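Local coordinates for possible TctC subunit of the Tripartite Tricarboxylate Transport(TTT) Family (Rhodopseudomonas palustris, PDB 6HKE), which binds malate, probably serving as the periplasmic receptor that delivers C4-dicarboxylates to a tripartite tricarboxylate transporter, at residues Val20-Pro23 with Pro29-Thr32; Pro23-Gly28 with Thr174-Gln179; Asp31-Leu36 with Leu107-Pro112; Glu52-Leu55 with Thr60-Ala63; Thr64-Ala69 with Gly73-Val78. The protein carries 2 engineered substitutions. All coordinates share one frame; numbering follows the deposited sequence.

Interaction 1: Val20-Pro23 with Pro29-Thr32; sequences VVVP and PTDT. With LMR ((2S)-2-hydroxybutanedioic acid), chain E; MLT (D-malate), chain D.
Val22 carries its CG1 anti to the main-chain N (chi1 167°), and Thr30, whose OG1 sits at chi1 -66°, likewise has CG2 anti to its own N. These two methyls meet at 3.7 Å, Val22 CG1 to Thr30 CG2, the side chains lying alongside, pointing opposite ways. Pro23 adds a looser touch, its ring CD against the same threonine methyl, and Val22 CG1 also lies 3.8 Å from Asp31 N on the helix backbone. This is the strand-to-helix junction of a beta-alpha-beta unit: strand 18-22 ends, a short loop follows, and helix 29-45 starts with its N terminus facing the bound malate. The same rotamer sets OG1 beside the backbone N, where that amide already faces the ligand. Thr30 N donates to D-malate O4 at 3.1 Å, with an N-H...O angle of 159°, or to the S enantiomer's O4B at 3.3 Å. Thr30 OG1 lies 2.8 Å from D-malate O3, although its proton has a second possible acceptor. The helix start would be expected to favour a carboxylate here. Pro29 walls the same carboxylate, with CD 3.2 Å from O4A of the S form. Without the ring carbons CG and CD, an alanine here would probably open a gap beside that carboxylate and leave the helix start freer to shift. Asp31 turns its carboxylate to Gly27 N and Arg35.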
# COMPACT_ATOMS: atom_id res chain seq x y z
N VAL A 20 -3.20 -16.49 -3.37
CA VAL A 20 -3.15 -15.15 -2.73
C VAL A 20 -3.20 -14.17 -3.89
O VAL A 20 -2.28 -14.17 -4.73
CB VAL A 20 -1.90 -14.95 -1.85
CG1 VAL A 20 -1.79 -13.51 -1.37
CG2 VAL A 20 -1.89 -15.93 -0.67
N VAL A 21 -4.29 -13.43 -3.94
CA VAL A 21 -4.59 -12.46 -5.00
C VAL A 21 -4.03 -11.11 -4.56
O VAL A 21 -4.27 -10.73 -3.41
CB VAL A 21 -6.11 -12.42 -5.26
CG1 VAL A 21 -6.44 -11.44 -6.37
CG2 VAL A 21 -6.62 -13.80 -5.63
N VAL A 22 -3.31 -10.46 -5.47
CA VAL A 22 -2.74 -9.09 -5.34
C VAL A 22 -3.44 -8.19 -6.36
O VAL A 22 -3.52 -8.55 -7.54
CB VAL A 22 -1.21 -9.12 -5.54
CG1 VAL A 22 -0.65 -7.73 -5.74
CG2 VAL A 22 -0.50 -9.82 -4.38
N PRO A 23 -4.02 -7.04 -5.93
CA PRO A 23 -4.80 -6.17 -6.82
C PRO A 23 -3.97 -5.38 -7.86
O PRO A 23 -4.57 -4.74 -8.73
CB PRO A 23 -5.45 -5.12 -5.90
CG PRO A 23 -5.25 -5.63 -4.49
CD PRO A 23 -4.06 -6.58 -4.53
N PRO A 29 4.89 -2.45 -4.80
CA PRO A 29 5.06 -2.71 -3.37
C PRO A 29 4.20 -3.88 -2.86
O PRO A 29 4.74 -4.71 -2.13
CB PRO A 29 4.60 -1.42 -2.68
CG PRO A 29 3.84 -0.65 -3.77
CD PRO A 29 4.46 -1.08 -5.08
N THR A 30 2.91 -3.91 -3.22
CA THR A 30 1.98 -4.92 -2.68
C THR A 30 2.44 -6.30 -3.16
O THR A 30 2.57 -7.21 -2.32
CB THR A 30 0.53 -4.59 -3.03
OG1 THR A 30 0.12 -3.39 -2.38
CG2 THR A 30 -0.41 -5.70 -2.62
N ASP A 31 2.68 -6.43 -4.46
CA ASP A 31 3.24 -7.65 -5.08
C ASP A 31 4.56 -8.07 -4.40
O ASP A 31 4.70 -9.26 -4.09
CB ASP A 31 3.46 -7.41 -6.57
CG ASP A 31 4.08 -8.60 -7.27
OD1 ASP A 31 3.36 -9.57 -7.50
OD2 ASP A 31 5.30 -8.54 -7.53
N THR A 32 5.47 -7.14 -4.14
CA THR A 32 6.83 -7.39 -3.59
C THR A 32 6.69 -7.99 -2.19
O THR A 32 7.34 -9.01 -1.90
CB THR A 32 7.67 -6.11 -3.59
OG1 THR A 32 7.96 -5.81 -4.95
CG2 THR A 32 8.94 -6.22 -2.77
C1 LMR E . -0.93 1.54 -4.35
O1A LMR E . -2.02 1.07 -4.00
O1B LMR E . -0.68 2.78 -4.43
C2 LMR E . 0.20 0.55 -4.67
O2 LMR E . 0.42 -0.44 -3.67
C3 LMR E . -0.02 -0.19 -5.99
C4 LMR E . 0.99 -1.32 -6.04
O4A LMR E . 1.87 -1.27 -6.91
O4B LMR E . 0.92 -2.23 -5.17
C1 MLT D . -1.11 1.28 -4.30
O1 MLT D . -2.03 1.25 -3.46
O2 MLT D . -0.69 2.37 -4.76
C2 MLT D . -0.54 -0.04 -4.79
O3 MLT D . -0.15 -0.99 -3.78
C3 MLT D . 0.72 0.15 -5.58
C4 MLT D . 1.08 -1.25 -6.01
O4 MLT D . 1.17 -2.16 -5.15
O5 MLT D . 1.23 -1.41 -7.24

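Interaction 2: Pro23-Gly28 with Thr174-Gln179. With LMR ((2S)-2-hydroxybutanedioic acid), chain E; MLT (D-malate), chain D.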
# COMPACT_ATOMS: atom_id res chain seq x y z
N PRO A 23 -4.02 -7.04 -5.93
CA PRO A 23 -4.80 -6.17 -6.82
C PRO A 23 -3.97 -5.38 -7.86
O PRO A 23 -4.57 -4.74 -8.73
CB PRO A 23 -5.45 -5.12 -5.90
CG PRO A 23 -5.25 -5.63 -4.49
CD PRO A 23 -4.06 -6.58 -4.53
N PHE A 24 -2.64 -5.41 -7.73
CA PHE A 24 -1.74 -4.50 -8.47
C PHE A 24 -0.69 -5.27 -9.27
O PHE A 24 -0.41 -6.45 -9.01
CB PHE A 24 -1.11 -3.52 -7.48
CG PHE A 24 -2.17 -2.68 -6.81
CD1 PHE A 24 -2.81 -1.68 -7.51
CD2 PHE A 24 -2.56 -2.93 -5.50
CE1 PHE A 24 -3.80 -0.92 -6.91
CE2 PHE A 24 -3.55 -2.17 -4.91
CZ PHE A 24 -4.17 -1.17 -5.61
N ALA A 25 -0.12 -4.57 -10.23
CA ALA A 25 0.85 -5.10 -11.21
C ALA A 25 2.08 -5.66 -10.48
O ALA A 25 2.46 -5.11 -9.40
CB ALA A 25 1.23 -4.02 -12.19
N LYS A 26 2.62 -6.74 -11.04
CA LYS A 26 3.88 -7.40 -10.59
C LYS A 26 4.98 -6.33 -10.46
O LYS A 26 4.97 -5.34 -11.22
CB LYS A 26 4.21 -8.53 -11.57
CG LYS A 26 5.29 -9.48 -11.08
CD LYS A 26 5.66 -10.59 -12.05
CE LYS A 26 6.62 -11.61 -11.45
NZ LYS A 26 7.06 -12.63 -12.44
N GLY A 27 5.87 -6.49 -9.48
CA GLY A 27 7.04 -5.60 -9.28
C GLY A 27 6.76 -4.44 -8.33
O GLY A 27 7.72 -3.90 -7.80
N GLY A 28 5.49 -4.08 -8.11
CA GLY A 28 5.12 -2.97 -7.20
C GLY A 28 5.14 -3.39 -5.74
O GLY A 28 5.37 -4.55 -5.42
N THR A 174 2.00 1.00 -8.72
CA THR A 174 3.09 2.01 -8.59
C THR A 174 4.40 1.42 -9.12
O THR A 174 5.37 2.19 -9.27
CB THR A 174 3.23 2.57 -7.18
OG1 THR A 174 3.51 1.44 -6.35
CG2 THR A 174 2.00 3.35 -6.76
N GLY A 175 4.42 0.13 -9.45
CA GLY A 175 5.54 -0.42 -10.24
C GLY A 175 5.61 0.25 -11.61
O GLY A 175 6.55 0.97 -11.92
N PRO A 176 4.59 0.07 -12.48
CA PRO A 176 4.51 0.84 -13.72
C PRO A 176 4.54 2.36 -13.52
O PRO A 176 5.21 3.03 -14.28
CB PRO A 176 3.19 0.35 -14.32
CG PRO A 176 3.10 -1.06 -13.82
CD PRO A 176 3.55 -0.95 -12.38
N ALA A 177 3.82 2.90 -12.53
CA ALA A 177 3.78 4.37 -12.28
C ALA A 177 5.20 4.87 -11.97
O ALA A 177 5.56 5.97 -12.41
CB ALA A 177 2.81 4.70 -11.18
N LEU A 178 5.98 4.11 -11.20
CA LEU A 178 7.36 4.52 -10.84
C LEU A 178 8.19 4.61 -12.10
O LEU A 178 8.85 5.63 -12.26
CB LEU A 178 7.98 3.52 -9.85
CG LEU A 178 9.32 3.95 -9.27
CD1 LEU A 178 9.18 5.25 -8.50
CD2 LEU A 178 9.90 2.86 -8.39
N GLN A 179 8.18 3.58 -12.96
CA GLN A 179 8.93 3.56 -14.24
C GLN A 179 8.55 4.80 -15.07
O GLN A 179 9.45 5.41 -15.64
CB GLN A 179 8.72 2.26 -15.01
CG GLN A 179 9.81 1.23 -14.74
CD GLN A 179 9.30 -0.19 -14.74
OE1 GLN A 179 8.52 -0.60 -15.61
NE2 GLN A 179 9.73 -0.97 -13.76
C1 LMR E . -0.93 1.54 -4.35
O1A LMR E . -2.02 1.07 -4.00
O1B LMR E . -0.68 2.78 -4.43
C2 LMR E . 0.20 0.55 -4.67
O2 LMR E . 0.42 -0.44 -3.67
C3 LMR E . -0.02 -0.19 -5.99
C4 LMR E . 0.99 -1.32 -6.04
O4A LMR E . 1.87 -1.27 -6.91
O4B LMR E . 0.92 -2.23 -5.17
C1 MLT D . -1.11 1.28 -4.30
O1 MLT D . -2.03 1.25 -3.46
O2 MLT D . -0.69 2.37 -4.76
C2 MLT D . -0.54 -0.04 -4.79
O3 MLT D . -0.15 -0.99 -3.78
C3 MLT D . 0.72 0.15 -5.58
C4 MLT D . 1.08 -1.25 -6.01
O4 MLT D . 1.17 -2.16 -5.15
O5 MLT D . 1.23 -1.41 -7.24
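Gly28 and Gly175 bring the two backbones to 4.0 Å, CA to CA, a spacing that two glycines readily allow. The loop gets there through a type II turn from Ala25 to Gly28, with Gly27 at a positive phi of 92° and only a weak closing bond. Gly28 then stands at the N-cap of helix 29-45. Its CA lies 3.7 Å from O4A of the S-malate. Beside the glycines, Ala25 CB rests on the ring of Pro176, 3.9 Å from CD. Both segments also hold the ligand. Thr174 N donates to O4A of the S-malate at 2.9 Å, and to O5 of the D form at the same length. Phe24 lays one ring face on the malate: C2 of the D form sits 3.5 Å above the ring centre, while Pro23 CB backs the opposite face. The malate is thus held between an aromatic plane and a helix start, as in the interlobe cleft of a type II periplasmic binding protein. The loop joins strand 18-22 to helix 29-45, and helix 174-182 approaches it from the other lobe, packed against strand 188-192 and helix 193-201.

Interaction 3: Asp31-Leu36 with Leu107-Pro112; sequences DTVARL and LLTEMP
Asp31 OD1 is gripped by two residues, one on its own helix and one on a neighbouring strand: Arg35 NE donates to it at 2.7 Å, one turn along the helix, and Asn53 ND2 bonds to it too. The arginine comes to the syn side of the carboxylate, tilted 25° out of its plane, while NH2 adds a weak bond. The salt bridge stays within the helix; the Asn53 bond ties it to strand 49-53. The contact with strand 107-112 falls to Val33 on another flank. Val33 splits its two methyls over three residues. CG1 lies 3.8 Å from Thr109 CG2 and 4.3 Å from Leu108 CB, while CG2 meets the terminal CE of Met111 at 4.0 Å. Thr109 can offer its methyl because OG1 is turned anti to the main-chain N, where it bonds to Leu278 O, so its polar end is satisfied away from the valine. Met111 bends at chi3 (82°) to bring CE alongside. Leu108 and Thr109, though consecutive, both point toward the helix because they form a classic beta bulge opposite Thr239. The short axes pass 9.4 Å apart at 142°, so the helix runs roughly against the strand. Around this meeting of methyl and methylene groups, strand 236-244 pairs with the long strand 102-118, helix 266-274 packs on Leu36, and strand 49-53 lines the helix through Ile51.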
# COMPACT_ATOMS: atom_id res chain seq x y z
N ASP A 31 2.68 -6.43 -4.46
CA ASP A 31 3.24 -7.65 -5.08
C ASP A 31 4.56 -8.07 -4.40
O ASP A 31 4.70 -9.26 -4.09
CB ASP A 31 3.46 -7.41 -6.57
CG ASP A 31 4.08 -8.60 -7.27
OD1 ASP A 31 3.36 -9.57 -7.50
OD2 ASP A 31 5.30 -8.54 -7.53
N THR A 32 5.47 -7.14 -4.14
CA THR A 32 6.83 -7.39 -3.59
C THR A 32 6.69 -7.99 -2.19
O THR A 32 7.34 -9.01 -1.90
CB THR A 32 7.67 -6.11 -3.59
OG1 THR A 32 7.96 -5.81 -4.95
CG2 THR A 32 8.94 -6.22 -2.77
N VAL A 33 5.83 -7.38 -1.37
CA VAL A 33 5.54 -7.79 0.03
C VAL A 33 4.92 -9.19 0.03
O VAL A 33 5.41 -10.06 0.80
CB VAL A 33 4.62 -6.76 0.71
CG1 VAL A 33 4.13 -7.26 2.06
CG2 VAL A 33 5.31 -5.42 0.87
N ALA A 34 3.85 -9.39 -0.74
CA ALA A 34 3.09 -10.66 -0.81
C ALA A 34 4.01 -11.80 -1.27
O ALA A 34 3.97 -12.89 -0.66
CB ALA A 34 1.90 -10.50 -1.72
N ARG A 35 4.85 -11.58 -2.28
CA ARG A 35 5.69 -12.67 -2.82
C ARG A 35 6.71 -13.09 -1.76
O ARG A 35 6.98 -14.30 -1.62
CB ARG A 35 6.38 -12.22 -4.11
CG ARG A 35 5.49 -12.43 -5.33
CD ARG A 35 6.08 -11.87 -6.60
NE ARG A 35 4.98 -11.70 -7.52
CZ ARG A 35 4.42 -12.67 -8.22
NH1 ARG A 35 4.89 -13.91 -8.16
NH2 ARG A 35 3.38 -12.39 -8.99
N LEU A 36 7.23 -12.12 -1.04
CA LEU A 36 8.29 -12.31 -0.02
C LEU A 36 7.71 -13.11 1.16
O LEU A 36 8.38 -14.06 1.62
CB LEU A 36 8.79 -10.93 0.40
CG LEU A 36 9.74 -10.91 1.59
CD1 LEU A 36 10.96 -11.77 1.29
CD2 LEU A 36 10.14 -9.48 1.94
N LEU A 107 -1.98 -8.73 9.67
CA LEU A 107 -1.09 -7.61 9.25
C LEU A 107 0.21 -8.21 8.71
O LEU A 107 0.79 -9.05 9.40
CB LEU A 107 -0.80 -6.70 10.44
CG LEU A 107 0.08 -5.50 10.13
CD1 LEU A 107 -0.57 -4.59 9.09
CD2 LEU A 107 0.35 -4.73 11.41
N LEU A 108 0.61 -7.83 7.50
CA LEU A 108 1.85 -8.31 6.84
C LEU A 108 3.00 -7.34 7.10
O LEU A 108 4.12 -7.80 7.37
CB LEU A 108 1.59 -8.40 5.34
CG LEU A 108 0.48 -9.36 4.95
CD1 LEU A 108 0.41 -9.49 3.43
CD2 LEU A 108 0.73 -10.71 5.61
N THR A 109 2.71 -6.04 6.95
CA THR A 109 3.69 -4.95 7.11
C THR A 109 2.97 -3.61 7.23
O THR A 109 1.74 -3.54 7.01
CB THR A 109 4.70 -4.94 5.95
OG1 THR A 109 5.78 -4.08 6.35
CG2 THR A 109 4.12 -4.47 4.63
N GLU A 110 3.76 -2.61 7.59
CA GLU A 110 3.35 -1.19 7.67
C GLU A 110 4.58 -0.42 7.23
O GLU A 110 5.70 -0.85 7.56
CB GLU A 110 2.91 -0.82 9.09
CG GLU A 110 2.26 0.56 9.20
CD GLU A 110 1.26 0.69 10.33
OE1 GLU A 110 1.34 -0.13 11.30
OE2 GLU A 110 0.38 1.60 10.24
N MET A 111 4.38 0.63 6.44
CA MET A 111 5.49 1.45 5.93
C MET A 111 4.99 2.85 5.63
O MET A 111 3.82 3.06 5.29
CB MET A 111 6.04 0.79 4.67
CG MET A 111 5.09 0.86 3.49
SD MET A 111 5.76 -0.06 2.09
CE MET A 111 5.30 -1.74 2.50
N PRO A 112 5.87 3.86 5.73
CA PRO A 112 5.52 5.21 5.29
C PRO A 112 5.43 5.34 3.77
O PRO A 112 5.93 4.50 3.01
CB PRO A 112 6.63 6.07 5.88
CG PRO A 112 7.82 5.13 5.96
CD PRO A 112 7.23 3.78 6.30

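Interaction 4: Glu52-Leu55 with Thr60-Ala63; sequences ENML and TLAA
A mostly apolar contact, bridged by one water, joins the end of strand 49-53 to the start of helix 61-67, across the short loop between them. Met54 meets Ala62, their CB atoms 4.1 Å apart. In Met54, CG anti to the backbone N (chi1 -171°) and an extended chi2 carry SD to 3.8 Å from Ala62 CA; the bend at chi3 turns only the terminal CE. Leu61, also with CG anti to its N, brings CD2 to 3.2 Å from Leu55 O and packs more loosely, at 4.4 Å, on Met54 CG. Leu55 meets the helix through this carbonyl, since its side chain starts away from it. The carbonyl of Met54 has two neighbours here: Ala62 CB at 3.7 Å and the water at 2.7 Å. That water accepts a bond from Ala62 N at 2.9 Å, an amide of the first helical turn. Beneath the pair, Val21 of strand 18-22 touches both Met54 and Ala62, so the helix start sits on the central sheet. No direct hydrogen bond spans the two segments; methyls and sulfur supply the contact, and the join probably rests on shape, with the water as its polar link.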
# COMPACT_ATOMS: atom_id res chain seq x y z
N GLU A 52 -1.60 -14.47 -7.61
CA GLU A 52 -2.38 -14.05 -8.80
C GLU A 52 -2.51 -12.53 -8.74
O GLU A 52 -3.02 -11.99 -7.70
CB GLU A 52 -3.73 -14.77 -8.80
CG GLU A 52 -4.40 -14.79 -10.16
CD GLU A 52 -5.87 -15.16 -10.13
OE1 GLU A 52 -6.63 -14.66 -10.98
OE2 GLU A 52 -6.27 -15.95 -9.24
N ASN A 53 -1.98 -11.84 -9.75
CA ASN A 53 -2.06 -10.37 -9.89
C ASN A 53 -3.32 -10.11 -10.70
O ASN A 53 -3.41 -10.64 -11.81
CB ASN A 53 -0.81 -9.76 -10.50
CG ASN A 53 0.43 -9.98 -9.67
OD1 ASN A 53 1.11 -11.00 -9.79
ND2 ASN A 53 0.74 -9.03 -8.80
N MET A 54 -4.30 -9.45 -10.10
CA MET A 54 -5.64 -9.28 -10.69
C MET A 54 -5.95 -7.78 -10.72
O MET A 54 -6.29 -7.22 -9.65
CB MET A 54 -6.70 -10.04 -9.90
CG MET A 54 -8.06 -10.08 -10.60
SD MET A 54 -9.30 -10.94 -9.62
CE MET A 54 -8.59 -12.59 -9.63
N LEU A 55 -5.84 -7.19 -11.90
CA LEU A 55 -5.92 -5.73 -12.09
C LEU A 55 -7.35 -5.36 -12.42
O LEU A 55 -8.04 -6.19 -13.04
CB LEU A 55 -5.00 -5.31 -13.23
CG LEU A 55 -3.63 -5.98 -13.21
CD1 LEU A 55 -2.77 -5.49 -14.36
CD2 LEU A 55 -2.97 -5.76 -11.85
N THR A 60 -9.62 -2.48 -6.83
CA THR A 60 -10.73 -3.02 -6.01
C THR A 60 -11.37 -4.26 -6.63
O THR A 60 -12.07 -4.93 -5.87
CB THR A 60 -11.82 -1.98 -5.76
OG1 THR A 60 -12.43 -1.67 -7.00
CG2 THR A 60 -11.25 -0.74 -5.09
N LEU A 61 -11.17 -4.53 -7.92
CA LEU A 61 -11.70 -5.74 -8.60
C LEU A 61 -11.23 -7.01 -7.88
O LEU A 61 -12.07 -7.88 -7.69
CB LEU A 61 -11.27 -5.79 -10.07
CG LEU A 61 -11.65 -7.08 -10.80
CD1 LEU A 61 -13.16 -7.17 -10.98
CD2 LEU A 61 -10.96 -7.18 -12.15
N ALA A 62 -9.95 -7.12 -7.54
CA ALA A 62 -9.40 -8.33 -6.87
C ALA A 62 -10.22 -8.61 -5.61
O ALA A 62 -10.67 -9.75 -5.45
CB ALA A 62 -7.95 -8.16 -6.52
N ALA A 63 -10.38 -7.59 -4.76
CA ALA A 63 -11.07 -7.67 -3.45
C ALA A 63 -12.54 -8.01 -3.70
O ALA A 63 -13.13 -8.77 -2.90
CB ALA A 63 -10.89 -6.39 -2.67
O HOH W 1 -7.98 -5.30 -8.67

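Interaction 5: Thr64-Ala69 with Gly73-Val78; sequences TRVAHA and GHTLIV
Val66 and Ala69 press on the strand closely, whereas Arg65 and His68, on the outer side, are solvent-exposed. On the packed side, Val66 divides its methyls: CG1 reaches Ile77 CG2 at 3.8 Å, and CG2 reaches Thr75 CG2 at 3.9 Å, the valine crossing both partners at a slant. Thr75 offers that methyl because CG2 lies anti to its main-chain N, with OG1 turned beside the N (chi1 -54°). Ala69 completes the group, its CB 3.6 Å from Thr75 CG2. Between the two partners, Leu76 faces the other side of the strand, toward Val18 and Ala243, and Val66 meets only its carbonyl, CG2 to O at 4.0 Å. On the outer side, His68 ND1 makes a weak bond back to Thr64 O, with an N-H...O angle of 123°. An alanine in place of Val66 would lose both methyls and would likely open a gap between the helix and Ile77 and Thr75. Val21 of strand 18-22 also backs Val66, so Val66 packs against two adjacent strands. Strand 49-53, helix 61-67 and strand 75-80 thus form a beta-alpha-beta crossover over strand 18-22, as in the lobes of periplasmic binding proteins.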
# COMPACT_ATOMS: atom_id res chain seq x y z
N THR A 64 -13.14 -7.47 -4.76
CA THR A 64 -14.54 -7.78 -5.12
C THR A 64 -14.66 -9.27 -5.47
O THR A 64 -15.59 -9.91 -4.94
CB THR A 64 -15.04 -6.86 -6.25
OG1 THR A 64 -14.84 -5.53 -5.79
CG2 THR A 64 -16.49 -7.11 -6.60
N ARG A 65 -13.78 -9.81 -6.31
CA ARG A 65 -13.83 -11.24 -6.71
C ARG A 65 -13.57 -12.11 -5.47
O ARG A 65 -14.27 -13.11 -5.30
CB ARG A 65 -12.87 -11.57 -7.86
CG ARG A 65 -13.43 -11.21 -9.23
CD ARG A 65 -12.80 -11.98 -10.39
NE ARG A 65 -13.15 -11.37 -11.68
CZ ARG A 65 -12.36 -11.29 -12.74
NH1 ARG A 65 -12.79 -10.69 -13.85
NH2 ARG A 65 -11.13 -11.77 -12.71
N VAL A 66 -12.64 -11.72 -4.59
CA VAL A 66 -12.32 -12.56 -3.40
C VAL A 66 -13.43 -12.43 -2.34
O VAL A 66 -13.68 -13.40 -1.63
CB VAL A 66 -10.91 -12.29 -2.87
CG1 VAL A 66 -10.67 -13.00 -1.54
CG2 VAL A 66 -9.87 -12.73 -3.89
N ALA A 67 -14.14 -11.31 -2.27
CA ALA A 67 -15.35 -11.18 -1.43
C ALA A 67 -16.33 -12.32 -1.78
O ALA A 67 -17.02 -12.79 -0.87
CB ALA A 67 -15.98 -9.82 -1.63
N HIS A 68 -16.31 -12.76 -3.04
CA HIS A 68 -17.26 -13.73 -3.66
C HIS A 68 -16.64 -15.14 -3.77
O HIS A 68 -17.37 -16.04 -4.23
CB HIS A 68 -17.72 -13.21 -5.03
CG HIS A 68 -18.61 -12.01 -4.90
ND1 HIS A 68 -18.26 -10.77 -5.40
CD2 HIS A 68 -19.79 -11.84 -4.28
CE1 HIS A 68 -19.21 -9.90 -5.11
NE2 HIS A 68 -20.16 -10.53 -4.44
N ALA A 69 -15.37 -15.32 -3.38
CA ALA A 69 -14.67 -16.63 -3.45
C ALA A 69 -15.26 -17.56 -2.38
O ALA A 69 -15.92 -17.05 -1.44
CB ALA A 69 -13.17 -16.47 -3.26
N GLY A 73 -10.48 -20.84 2.64
CA GLY A 73 -9.11 -20.43 2.97
C GLY A 73 -8.15 -20.58 1.81
O GLY A 73 -7.02 -20.11 1.95
N HIS A 74 -8.55 -21.18 0.69
CA HIS A 74 -7.66 -21.43 -0.47
C HIS A 74 -7.59 -20.20 -1.38
O HIS A 74 -6.70 -20.18 -2.24
CB HIS A 74 -8.07 -22.72 -1.18
CG HIS A 74 -7.74 -23.94 -0.38
ND1 HIS A 74 -8.66 -24.54 0.47
CD2 HIS A 74 -6.59 -24.65 -0.26
CE1 HIS A 74 -8.09 -25.59 1.05
NE2 HIS A 74 -6.81 -25.67 0.62
N THR A 75 -8.48 -19.21 -1.20
CA THR A 75 -8.50 -17.94 -1.99
C THR A 75 -8.45 -16.75 -1.03
O THR A 75 -9.44 -16.51 -0.33
CB THR A 75 -9.70 -17.85 -2.93
OG1 THR A 75 -9.72 -19.01 -3.75
CG2 THR A 75 -9.63 -16.64 -3.84
N LEU A 76 -7.32 -16.05 -1.01
CA LEU A 76 -7.05 -14.93 -0.08
C LEU A 76 -6.78 -13.66 -0.89
O LEU A 76 -6.48 -13.77 -2.08
CB LEU A 76 -5.86 -15.33 0.80
CG LEU A 76 -6.04 -16.62 1.59
CD1 LEU A 76 -4.77 -16.97 2.36
CD2 LEU A 76 -7.23 -16.50 2.54
N ILE A 77 -6.93 -12.50 -0.25
CA ILE A 77 -6.65 -11.18 -0.88
C ILE A 77 -5.65 -10.46 0.02
O ILE A 77 -5.81 -10.47 1.25
CB ILE A 77 -7.95 -10.37 -1.12
CG1 ILE A 77 -7.68 -9.00 -1.76
CG2 ILE A 77 -8.80 -10.20 0.13
CD1 ILE A 77 -7.33 -9.07 -3.20
N VAL A 78 -4.61 -9.89 -0.60
CA VAL A 78 -3.79 -8.83 0.02
C VAL A 78 -4.53 -7.51 -0.15
O VAL A 78 -4.83 -7.13 -1.30
CB VAL A 78 -2.38 -8.76 -0.59
CG1 VAL A 78 -1.57 -7.68 0.10
CG2 VAL A 78 -1.68 -10.10 -0.50

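Following the chain from the N terminus, interaction 1 closes the first short loop, where strand 18-22 turns into helix 29-45. Interactions 4 and 5 come later in series, closing the turns at either end of helix 61-67, one onto strand 49-53 and one onto strand 75-80; both reach the sheet that interaction 1 uses. Interaction 3 spans further, returning from helix 29-45 to strand 102-118, with interactions 4 and 5 lying within its span. Interaction 2 makes the longest excursion, enclosing all of interactions 3, 4 and 5, and ties the loop after strand 18-22 to helix 174-182. Interactions 1 and 2 share Pro23 and meet at the malate.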